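Local coordinates for protein phosphoinositol-specific phospholipase C (Pseudomonas sp., PDB 5FYP) that probably cleaves the phosphodiester of phosphoinositides between diacylglycerol and the headgroup, as a calcium-dependent bacterial phospholipase C, at residues 122-127 with 134-139; 197-200 with 206-209; 262-265 with 271-274. All blocks are in the same frame, centred on the assembly; numbering follows the deposited sequence.

Contact 1. Residues 122-127 with 134-139; sequences QGWSKE and KDFDEL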
ATOM      1  N   GLN A 122      -7.151  11.812   8.165  1.00  9.11           N
ATOM      2  CA  GLN A 122      -8.330  12.219   8.946  1.00  9.34           C
ATOM      3  C   GLN A 122      -9.282  11.022   9.012  1.00  9.85           C
ATOM      4  O   GLN A 122      -9.022   9.959   8.462  1.00 11.93           O
ATOM      5  CB  GLN A 122      -8.972  13.463   8.340  1.00 10.02           C
ATOM      6  CG  GLN A 122      -8.045  14.662   8.449  1.00 11.43           C
ATOM      7  CD  GLN A 122      -8.562  15.913   7.820  1.00 14.47           C
ATOM      8  OE1 GLN A 122      -8.853  15.950   6.634  1.00 11.84           O
ATOM      9  NE2 GLN A 122      -8.581  16.981   8.602  1.00 60.51           N
ATOM     10  N   GLY A 123     -10.392  11.193   9.728  1.00 10.61           N
ATOM     11  CA  GLY A 123     -11.383  10.134   9.838  1.00 11.64           C
ATOM     12  C   GLY A 123     -12.272   9.992   8.629  1.00 10.60           C
ATOM     13  O   GLY A 123     -12.172  10.780   7.681  1.00 12.07           O
ATOM     14  N   TRP A 124     -13.133   8.973   8.647  1.00 10.37           N
ATOM     15  CA  TRP A 124     -14.118   8.793   7.591  1.00 10.53           C
ATOM     16  C   TRP A 124     -15.253   9.804   7.793  1.00 11.38           C
ATOM     17  O   TRP A 124     -15.609  10.124   8.930  1.00 13.85           O
ATOM     18  CB  TRP A 124     -14.698   7.378   7.637  1.00 10.19           C
ATOM     19  CG  TRP A 124     -13.673   6.362   7.322  1.00 10.29           C
ATOM     20  CD1 TRP A 124     -13.097   5.468   8.173  1.00  9.83           C
ATOM     21  CD2 TRP A 124     -13.099   6.105   6.045  1.00  9.79           C
ATOM     22  NE1 TRP A 124     -12.164   4.716   7.517  1.00  8.77           N
ATOM     23  CE2 TRP A 124     -12.140   5.103   6.204  1.00  8.71           C
ATOM     24  CE3 TRP A 124     -13.279   6.678   4.790  1.00  9.40           C
ATOM     25  CZ2 TRP A 124     -11.373   4.646   5.126  1.00  8.53           C
ATOM     26  CZ3 TRP A 124     -12.533   6.219   3.739  1.00 10.51           C
ATOM     27  CH2 TRP A 124     -11.586   5.217   3.900  1.00 10.15           C
ATOM     28  N   SER A 125     -15.859  10.257   6.700  1.00 11.86           N
ATOM     29  CA  SER A 125     -17.109  11.034   6.845  1.00 12.44           C
ATOM     30  C   SER A 125     -18.314  10.130   6.921  1.00 13.73           C
ATOM     31  O   SER A 125     -18.238   8.938   6.662  1.00 14.55           O
ATOM     32  CB  SER A 125     -17.308  11.992   5.671  1.00 10.74           C
ATOM     33  OG  SER A 125     -17.938  11.399   4.538  1.00 13.10           O
ATOM     34  N   LYS A 126     -19.441  10.744   7.282  1.00 14.61           N
ATOM     35  CA  LYS A 126     -20.755  10.114   7.107  1.00 17.24           C
ATOM     36  C   LYS A 126     -21.227  10.261   5.656  1.00 17.10           C
ATOM     37  O   LYS A 126     -20.636  10.987   4.846  1.00 16.32           O
ATOM     38  CB  LYS A 126     -21.769  10.662   8.113  1.00 20.91           C
ATOM     39  CG  LYS A 126     -21.383  10.467   9.572  1.00 27.18           C
ATOM     40  CD  LYS A 126     -21.260   9.031  10.003  1.00 34.60           C
ATOM     41  CE  LYS A 126     -20.936   8.928  11.487  1.00 40.60           C
ATOM     42  NZ  LYS A 126     -20.628   7.518  11.860  1.00 49.19           N
ATOM     43  N   GLU A 127     -22.344   9.622   5.349  1.00 22.12           N
ATOM     44  CA  GLU A 127     -22.831   9.551   3.966  1.00 21.60           C
ATOM     45  C   GLU A 127     -23.037  10.926   3.359  1.00 18.25           C
ATOM     46  O   GLU A 127     -22.668  11.145   2.204  1.00 17.93           O
ATOM     47  CB  GLU A 127     -24.113   8.710   3.854  1.00 24.58           C
ATOM     48  CG  GLU A 127     -23.933   7.183   3.866  1.00 26.10           C
ATOM     49  CD  GLU A 127     -23.354   6.580   5.156  1.00 36.96           C
ATOM     50  OE1 GLU A 127     -23.379   7.243   6.250  1.00 46.41           O
ATOM     51  OE2 GLU A 127     -22.866   5.415   5.068  1.00 47.49           O
ATOM     52  N   LYS A 134     -17.315   3.582   1.287  1.00 11.28           N
ATOM     53  CA  LYS A 134     -17.891   3.278  -0.002  1.00 11.93           C
ATOM     54  C   LYS A 134     -17.497   4.319  -1.076  1.00 10.90           C
ATOM     55  O   LYS A 134     -17.163   3.959  -2.206  1.00 11.89           O
ATOM     56  CB  LYS A 134     -19.404   3.165   0.099  1.00 14.87           C
ATOM     57  CG  LYS A 134     -20.126   2.854  -1.200  1.00 18.08           C
ATOM     58  CD  LYS A 134     -21.488   2.283  -0.865  1.00 35.38           C
ATOM     59  CE  LYS A 134     -22.441   2.144  -2.036  1.00 55.61           C
ATOM     60  NZ  LYS A 134     -22.615   3.390  -2.835  1.00 55.85           N
ATOM     61  N   ASP A 135     -17.527   5.604  -0.699  1.00 10.46           N
ATOM     62  CA  ASP A 135     -17.119   6.663  -1.634  1.00 11.59           C
ATOM     63  C   ASP A 135     -15.650   6.492  -2.034  1.00 11.04           C
ATOM     64  O   ASP A 135     -15.301   6.732  -3.184  1.00 11.50           O
ATOM     65  CB  ASP A 135     -17.333   8.037  -1.046  1.00 11.13           C
ATOM     66  CG  ASP A 135     -18.791   8.355  -0.784  1.00 13.34           C
ATOM     67  OD1 ASP A 135     -19.582   8.306  -1.746  1.00 16.29           O
ATOM     68  OD2 ASP A 135     -19.150   8.617   0.386  1.00 14.46           O
ATOM     69  N   PHE A 136     -14.813   6.112  -1.079  1.00  9.72           N
ATOM     70  CA  PHE A 136     -13.402   5.874  -1.362  1.00  9.68           C
ATOM     71  C   PHE A 136     -13.215   4.715  -2.338  1.00  9.96           C
ATOM     72  O   PHE A 136     -12.479   4.857  -3.321  1.00 10.28           O
ATOM     73  CB  PHE A 136     -12.697   5.666  -0.033  1.00 10.11           C
ATOM     74  CG  PHE A 136     -11.214   5.586  -0.123  1.00 10.69           C
ATOM     75  CD1 PHE A 136     -10.471   6.720  -0.406  1.00 12.13           C
ATOM     76  CD2 PHE A 136     -10.556   4.387   0.122  1.00 15.39           C
ATOM     77  CE1 PHE A 136      -9.100   6.699  -0.434  1.00 15.51           C
ATOM     78  CE2 PHE A 136      -9.159   4.349   0.109  1.00 14.43           C
ATOM     79  CZ  PHE A 136      -8.461   5.518  -0.204  1.00 15.67           C
ATOM     80  N   ASP A 137     -13.900   3.599  -2.083  1.00  9.69           N
ATOM     81  CA  ASP A 137     -13.854   2.470  -3.012  1.00 10.36           C
ATOM     82  C   ASP A 137     -14.347   2.890  -4.392  1.00 11.11           C
ATOM     83  O   ASP A 137     -13.776   2.457  -5.399  1.00 12.39           O
ATOM     84  CB  ASP A 137     -14.665   1.289  -2.516  1.00 11.12           C
ATOM     85  CG  ASP A 137     -13.910   0.390  -1.547  1.00 11.05           C
ATOM     86  OD1 ASP A 137     -12.739   0.696  -1.214  1.00 11.16           O
ATOM     87  OD2 ASP A 137     -14.467  -0.660  -1.201  1.00 12.21           O
ATOM     88  N   GLU A 138     -15.399   3.695  -4.439  1.00 11.35           N
ATOM     89  CA  GLU A 138     -15.935   4.085  -5.730  1.00 12.43           C
ATOM     90  C   GLU A 138     -14.927   4.938  -6.513  1.00 12.55           C
ATOM     91  O   GLU A 138     -14.793   4.781  -7.714  1.00 14.44           O
ATOM     92  CB  GLU A 138     -17.300   4.764  -5.566  1.00 13.40           C
ATOM     93  CG  GLU A 138     -18.387   3.752  -5.224  1.00 16.76           C
ATOM     94  CD  GLU A 138     -19.761   4.306  -4.950  1.00 21.69           C
ATOM     95  OE1 GLU A 138     -19.915   5.514  -4.816  1.00 25.47           O
ATOM     96  OE2 GLU A 138     -20.677   3.484  -4.829  1.00 29.18           O
ATOM     97  N   LEU A 139     -14.217   5.831  -5.817  1.00 11.68           N
ATOM     98  CA  LEU A 139     -13.178   6.633  -6.462  1.00 11.63           C
ATOM     99  C   LEU A 139     -12.077   5.733  -7.027  1.00 11.79           C
ATOM    100  O   LEU A 139     -11.712   5.871  -8.186  1.00 12.39           O
ATOM    101  CB  LEU A 139     -12.563   7.637  -5.482  1.00 10.71           C
ATOM    102  CG  LEU A 139     -11.280   8.318  -5.957  1.00 14.65           C
ATOM    103  CD1 LEU A 139     -11.540   9.117  -7.219  1.00 15.58           C
ATOM    104  CD2 LEU A 139     -10.697   9.218  -4.886  1.00 16.18           C
TER
HETATM  105  O   HOH W   1     -21.843   9.108   0.489  1.00 22.93           O
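Trp124 swings its indole alongside its own backbone N, with CG anti to the carbonyl carbon (chi1 -66°), while Phe136 holds CG anti to its backbone N (chi1 -172°); these two settings bring the rings together between loop 122-127 and helix 133-144. The benzo end of the indole does the touching. Trp124 CZ3 lies 3.8 Å from Phe136 CB, with that carbon at the indole edge and near its plane. Beside it, Trp124 CH2 approaches Phe136 CD2 at 4.0 Å. The six-membered ring of Trp124 and the ring of Phe136 have centroids 5.7 Å apart and planes at 68°, an offset edge-to-face pair in which the tryptophan presents its edge to the phenylalanine face.

Polar contact between the segments runs through one water, which donates to Glu127 O at 2.8 Å and to Asp135 OD2 at 2.7 Å. Asp135 OD2 also bonds Thr132 OG1, so the water ties a carbonyl of the preceding segment to the first turn of the helix. Within the loop, Ser125 OG donates to Lys126 O at 2.7 Å, and Arg131 N also bonds Ser125 OG, joining the two ends of the loop.

The pairing joins the loop that leaves strand 114-120 to the helix that follows it, a beta-alpha step consistent with the TIM-barrel relationship of the family. Trp124 NE1 bonds Lys195 O of helix 193-203, and Lys120 makes a cation-pi contact with the indole. Phe136 also meets Phe51 of strand 46-52 with nearly parallel rings, touches Leu94 of helix 94-107, and packs on Val209 before strand 210-211.

Contact 2. Residues 197-200 with 206-209; sequences SQYA and KAKV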
ATOM      1  N   SER A 197     -10.426  -0.618  10.817  1.00  7.41           N
ATOM      2  CA  SER A 197     -11.518  -1.487  11.230  1.00  8.22           C
ATOM      3  C   SER A 197     -12.864  -0.975  10.701  1.00  8.75           C
ATOM      4  O   SER A 197     -13.690  -1.758  10.244  1.00  9.63           O
ATOM      5  CB  SER A 197     -11.522  -1.605  12.741  1.00  8.17           C
ATOM      6  OG  SER A 197     -12.398  -2.651  13.153  1.00  9.56           O
ATOM      7  N   GLN A 198     -13.017   0.337  10.721  1.00  8.43           N
ATOM      8  CA  GLN A 198     -14.238   0.956  10.201  1.00  9.43           C
ATOM      9  C   GLN A 198     -14.369   0.693   8.689  1.00  8.90           C
ATOM     10  O   GLN A 198     -15.456   0.400   8.196  1.00  9.84           O
ATOM     11  CB  GLN A 198     -14.214   2.446  10.480  1.00 10.07           C
ATOM     12  CG  GLN A 198     -14.405   2.775  11.958  1.00 11.26           C
ATOM     13  CD  GLN A 198     -13.863   4.139  12.350  1.00 12.45           C
ATOM     14  OE1 GLN A 198     -13.571   4.984  11.519  1.00 16.75           O
ATOM     15  NE2 GLN A 198     -13.757   4.369  13.622  1.00 16.99           N
ATOM     16  N   TYR A 199     -13.257   0.842   7.965  1.00  8.59           N
ATOM     17  CA  TYR A 199     -13.261   0.572   6.528  1.00  7.90           C
ATOM     18  C   TYR A 199     -13.655  -0.882   6.245  1.00  8.46           C
ATOM     19  O   TYR A 199     -14.536  -1.154   5.426  1.00  9.27           O
ATOM     20  CB  TYR A 199     -11.894   0.931   5.948  1.00  8.57           C
ATOM     21  CG  TYR A 199     -11.760   0.508   4.506  1.00  8.39           C
ATOM     22  CD1 TYR A 199     -12.224   1.323   3.468  1.00  8.47           C
ATOM     23  CD2 TYR A 199     -11.216  -0.714   4.174  1.00  8.65           C
ATOM     24  CE1 TYR A 199     -12.170   0.912   2.152  1.00  8.67           C
ATOM     25  CE2 TYR A 199     -11.133  -1.144   2.854  1.00  8.37           C
ATOM     26  CZ  TYR A 199     -11.635  -0.323   1.842  1.00  8.56           C
ATOM     27  OH  TYR A 199     -11.573  -0.780   0.564  1.00  9.10           O
ATOM     28  N   ALA A 200     -13.026  -1.830   6.936  1.00  8.18           N
ATOM     29  CA  ALA A 200     -13.296  -3.234   6.693  1.00  8.54           C
ATOM     30  C   ALA A 200     -14.714  -3.624   7.088  1.00  9.18           C
ATOM     31  O   ALA A 200     -15.350  -4.437   6.414  1.00 10.73           O
ATOM     32  CB  ALA A 200     -12.274  -4.114   7.404  1.00  8.96           C
ATOM     33  N   LYS A 206     -16.182  -6.811  -0.384  1.00 11.80           N
ATOM     34  CA  LYS A 206     -16.191  -5.914  -1.539  1.00 12.74           C
ATOM     35  C   LYS A 206     -15.035  -4.932  -1.551  1.00 11.50           C
ATOM     36  O   LYS A 206     -14.872  -4.221  -2.534  1.00 13.00           O
ATOM     37  CB  LYS A 206     -17.512  -5.155  -1.594  1.00 14.46           C
ATOM     38  CG  LYS A 206     -18.716  -6.085  -1.717  1.00 17.97           C
ATOM     39  N   ALA A 207     -14.282  -4.842  -0.470  1.00 10.48           N
ATOM     40  CA  ALA A 207     -13.229  -3.847  -0.344  1.00  9.41           C
ATOM     41  C   ALA A 207     -12.323  -3.810  -1.556  1.00  8.49           C
ATOM     42  O   ALA A 207     -11.809  -4.845  -1.988  1.00 10.63           O
ATOM     43  CB  ALA A 207     -12.383  -4.144   0.883  1.00  9.25           C
ATOM     44  N   LYS A 208     -12.030  -2.609  -2.030  1.00  8.66           N
ATOM     45  CA  LYS A 208     -11.028  -2.409  -3.081  1.00  9.16           C
ATOM     46  C   LYS A 208      -9.615  -2.271  -2.579  1.00  8.46           C
ATOM     47  O   LYS A 208      -8.684  -2.362  -3.362  1.00 10.17           O
ATOM     48  CB  LYS A 208     -11.388  -1.198  -3.948  1.00  9.84           C
ATOM     49  CG  LYS A 208     -12.741  -1.320  -4.661  1.00 11.27           C
ATOM     50  CD  LYS A 208     -12.806  -2.508  -5.608  1.00 12.05           C
ATOM     51  CE  LYS A 208     -14.085  -2.528  -6.438  1.00 13.80           C
ATOM     52  NZ  LYS A 208     -14.226  -3.778  -7.177  1.00 18.35           N
ATOM     53  N   VAL A 209      -9.466  -2.092  -1.267  1.00  8.01           N
ATOM     54  CA  VAL A 209      -8.187  -1.729  -0.660  1.00  7.50           C
ATOM     55  C   VAL A 209      -7.861  -2.722   0.440  1.00  7.53           C
ATOM     56  O   VAL A 209      -8.726  -3.124   1.220  1.00  8.18           O
ATOM     57  CB  VAL A 209      -8.278  -0.273  -0.120  1.00  8.80           C
ATOM     58  CG1 VAL A 209      -6.957   0.208   0.454  1.00  8.66           C
ATOM     59  CG2 VAL A 209      -8.774   0.682  -1.183  1.00  9.47           C
TER
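Tyr199 reaches out from helix 193-203 to bring its hydroxyl against Ala207 CB and the backbone nitrogens of Lys208 and Val209, its ring carried there by CG standing anti to the backbone N (chi1 172°). This buried end is the tight part. Tyr199 OH accepts a weak hydrogen bond from Val209 N at 3.1 Å, the N-H pointing well off line at 134°. Around the same oxygen, Ala207 CB lies 3.5 Å from Tyr199 OH and Val209 CB 3.4 Å from it, so methyl and methine groups pack about the phenol tip; farther back, Tyr199 CE2 is 3.5 Å from Val209 O. The stronger polar partner of the hydroxyl is Asp137 OD1 on helix 133-144. The looser side belongs to Lys208, whose partly exposed side chain leads away from the tyrosine and touches Val140 and Leu148 instead. A phenylalanine in place of Tyr199 would probably leave Asp137 OD1 without its hydroxyl mate and Val209 N without this acceptor. Because strands 184-189 and 210-211 are parallel neighbours in one sheet and helix 193-203 connects them, the contact closes the return limb of a beta-alpha-beta crossover, as in TIM-barrel proteins.

Contact 3. Residues 262-265 with 271-274; sequences WGDD and QHIN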
ATOM      1  N   TRP A 262       8.754   1.499   7.705  1.00  7.47           N
ATOM      2  CA  TRP A 262       9.063   2.886   7.416  1.00  8.15           C
ATOM      3  C   TRP A 262       9.921   3.480   8.533  1.00  8.80           C
ATOM      4  O   TRP A 262       9.910   2.988   9.663  1.00 10.41           O
ATOM      5  CB  TRP A 262       7.763   3.692   7.207  1.00  9.53           C
ATOM      6  CG  TRP A 262       6.841   3.651   8.371  1.00 11.69           C
ATOM      7  CD1 TRP A 262       5.881   2.744   8.632  1.00 14.15           C
ATOM      8  CD2 TRP A 262       6.830   4.574   9.461  1.00 14.60           C
ATOM      9  NE1 TRP A 262       5.276   3.019   9.836  1.00 16.29           N
ATOM     10  CE2 TRP A 262       5.834   4.157  10.348  1.00 18.91           C
ATOM     11  CE3 TRP A 262       7.569   5.729   9.762  1.00 15.89           C
ATOM     12  CZ2 TRP A 262       5.551   4.846  11.542  1.00 21.40           C
ATOM     13  CZ3 TRP A 262       7.290   6.422  10.950  1.00 22.07           C
ATOM     14  CH2 TRP A 262       6.297   5.966  11.818  1.00 25.41           C
ATOM     15  N   GLY A 263      10.678   4.516   8.186  1.00  8.78           N
ATOM     16  CA  GLY A 263      11.500   5.226   9.139  1.00 10.02           C
ATOM     17  C   GLY A 263      12.858   4.633   9.399  1.00 10.33           C
ATOM     18  O   GLY A 263      13.540   5.098  10.298  1.00 12.41           O
ATOM     19  N   ASP A 264      13.257   3.641   8.623  1.00  9.92           N
ATOM     20  CA  ASP A 264      14.515   2.913   8.888  1.00 10.38           C
ATOM     21  C   ASP A 264      15.525   3.144   7.766  1.00  9.76           C
ATOM     22  O   ASP A 264      16.234   2.247   7.354  1.00 10.23           O
ATOM     23  CB  ASP A 264      14.242   1.424   9.083  1.00 11.00           C
ATOM     24  CG  ASP A 264      15.338   0.702   9.830  1.00 11.08           C
ATOM     25  OD1 ASP A 264      16.003   1.344  10.696  1.00 13.09           O
ATOM     26  OD2 ASP A 264      15.491  -0.517   9.640  1.00 12.31           O
ATOM     27  N   ASP A 265      15.684   4.407   7.397  1.00  9.29           N
ATOM     28  CA  ASP A 265      16.453   4.774   6.216  1.00  9.68           C
ATOM     29  C   ASP A 265      17.947   4.499   6.269  1.00 10.94           C
ATOM     30  O   ASP A 265      18.598   4.460   5.228  1.00 12.28           O
ATOM     31  CB  ASP A 265      16.261   6.272   5.913  1.00 10.22           C
ATOM     32  CG  ASP A 265      14.823   6.589   5.574  1.00  9.31           C
ATOM     33  OD1 ASP A 265      14.005   6.558   6.540  1.00 10.58           O
ATOM     34  OD2 ASP A 265      14.527   6.763   4.388  1.00  9.70           O
ATOM     35  N   GLN A 271      20.145  -5.359   4.075  1.00 14.13           N
ATOM     36  CA  GLN A 271      19.854  -5.739   5.447  1.00 12.07           C
ATOM     37  C   GLN A 271      18.347  -5.923   5.671  1.00 13.91           C
ATOM     38  O   GLN A 271      17.925  -6.880   6.349  1.00 13.35           O
ATOM     39  CB  GLN A 271      20.430  -4.754   6.418  1.00 11.63           C
ATOM     40  CG  GLN A 271      20.224  -5.250   7.813  1.00 18.61           C
ATOM     41  N   HIS A 272      17.533  -5.047   5.088  1.00 11.90           N
ATOM     42  CA  HIS A 272      16.090  -5.263   5.162  1.00 10.69           C
ATOM     43  C   HIS A 272      15.608  -6.566   4.526  1.00 10.88           C
ATOM     44  O   HIS A 272      14.665  -7.189   5.040  1.00 10.97           O
ATOM     45  CB  HIS A 272      15.362  -4.053   4.573  1.00  8.84           C
ATOM     46  CG  HIS A 272      15.427  -2.851   5.458  1.00 10.77           C
ATOM     47  ND1 HIS A 272      15.644  -1.579   4.982  1.00 11.30           N
ATOM     48  CD2 HIS A 272      15.329  -2.740   6.800  1.00 11.57           C
ATOM     49  CE1 HIS A 272      15.619  -0.728   5.989  1.00 11.40           C
ATOM     50  NE2 HIS A 272      15.427  -1.407   7.109  1.00 11.39           N
ATOM     51  N   ILE A 273      16.241  -6.972   3.436  1.00 11.22           N
ATOM     52  CA  ILE A 273      15.952  -8.281   2.842  1.00 11.83           C
ATOM     53  C   ILE A 273      16.229  -9.392   3.853  1.00 12.01           C
ATOM     54  O   ILE A 273      15.445 -10.321   4.013  1.00 12.56           O
ATOM     55  CB  ILE A 273      16.805  -8.477   1.567  1.00 12.23           C
ATOM     56  CG1 ILE A 273      16.307  -7.522   0.457  1.00 12.83           C
ATOM     57  CG2 ILE A 273      16.789  -9.912   1.104  1.00 14.23           C
ATOM     58  CD1 ILE A 273      17.254  -7.406  -0.731  1.00 14.64           C
ATOM     59  N   ASN A 274      17.363  -9.304   4.501  0.50 11.60           N
ATOM     60  CA  ASN A 274      17.719 -10.311   5.480  0.50 13.27           C
ATOM     61  C   ASN A 274      16.719 -10.338   6.685  0.50 12.48           C
ATOM     62  O   ASN A 274      16.470 -11.401   7.274  0.50 15.01           O
ATOM     63  CB  ASN A 274      19.157 -10.048   5.870  0.50 11.94           C
ATOM     64  CG  ASN A 274      20.155 -10.127   4.652  0.50 12.21           C
ATOM     65  OD1 ASN A 274      19.936 -10.801   3.584  0.50 13.96           O
ATOM     66  ND2 ASN A 274      21.268  -9.446   4.829  0.50 10.58           N
TER
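Asp264 and His272 meet through a single side-chain hydrogen bond that spans from the loop after strand 258-262 to helix 269-274. His272 NE2 donates to Asp264 OD2 at 2.7 Å, and the N-H points almost straight at the oxygen (170°). The oxygen lies close to the imidazole plane, as a good ring donor requires. On the carboxylate side the fit is less regular: NE2 comes to the anti side of OD2, 34° out of the carboxylate plane. The carboxylate and ring planes are 56° apart. In Asp264, CG stands anti to the backbone N, which puts OD2 at the imidazole edge.

Non-bonded packing supplements this bond. His272 CE1 lies 3.3 Å from Asp264 O, the carbonyl oxygen sitting at the ring edge and in its plane, so the same aspartate meets two neighbouring positions of the imidazole. Asp264 CB adds an approach of 3.6 Å to His272 NE2.

Further polar partners lie outside the two segments. Asp264 OD2 also forms a salt bridge with Lys246 NZ, so one buried carboxylate oxygen is gripped by both the lysine and the histidine. His272 ND1 is hydrogen-bonded to Tyr282 OH, which leaves both ring nitrogens engaged and the rotation of the imidazole fixed from two ends.

Strand 258-262 runs parallel to strand 279-282 beside it, and helix 269-274 lies between them in sequence, so the bond joins the loop and the helix of one beta-alpha-beta crossover. The histidine ring packs on Val267, Ile277 and Ser280, the last on strand 279-282, while Asp265 OD2 bonds Tyr283 N just beyond that strand.

Along the chain the three contacts follow in series, each closing before the next opens. Contacts 1 and 2 are neighbours, their centres about 10 Å apart, and they touch directly: Asp137 OD2 makes a probable hydrogen bond to Lys208 N (3.2 Å), and Trp124 packs on Gln198 of helix 193-203. Both are built from loops and helices that connect strands 114-120, 184-189 and 210-211 of one sheet. Contact 3 lies on the opposite side of the chain's centre, its own centre about 32 Å from that of contact 1 and 28 Å from that of contact 2. It belongs to a connection of the other sheet and does not touch contacts 1 and 2, the nearest atoms being about 15 Å away.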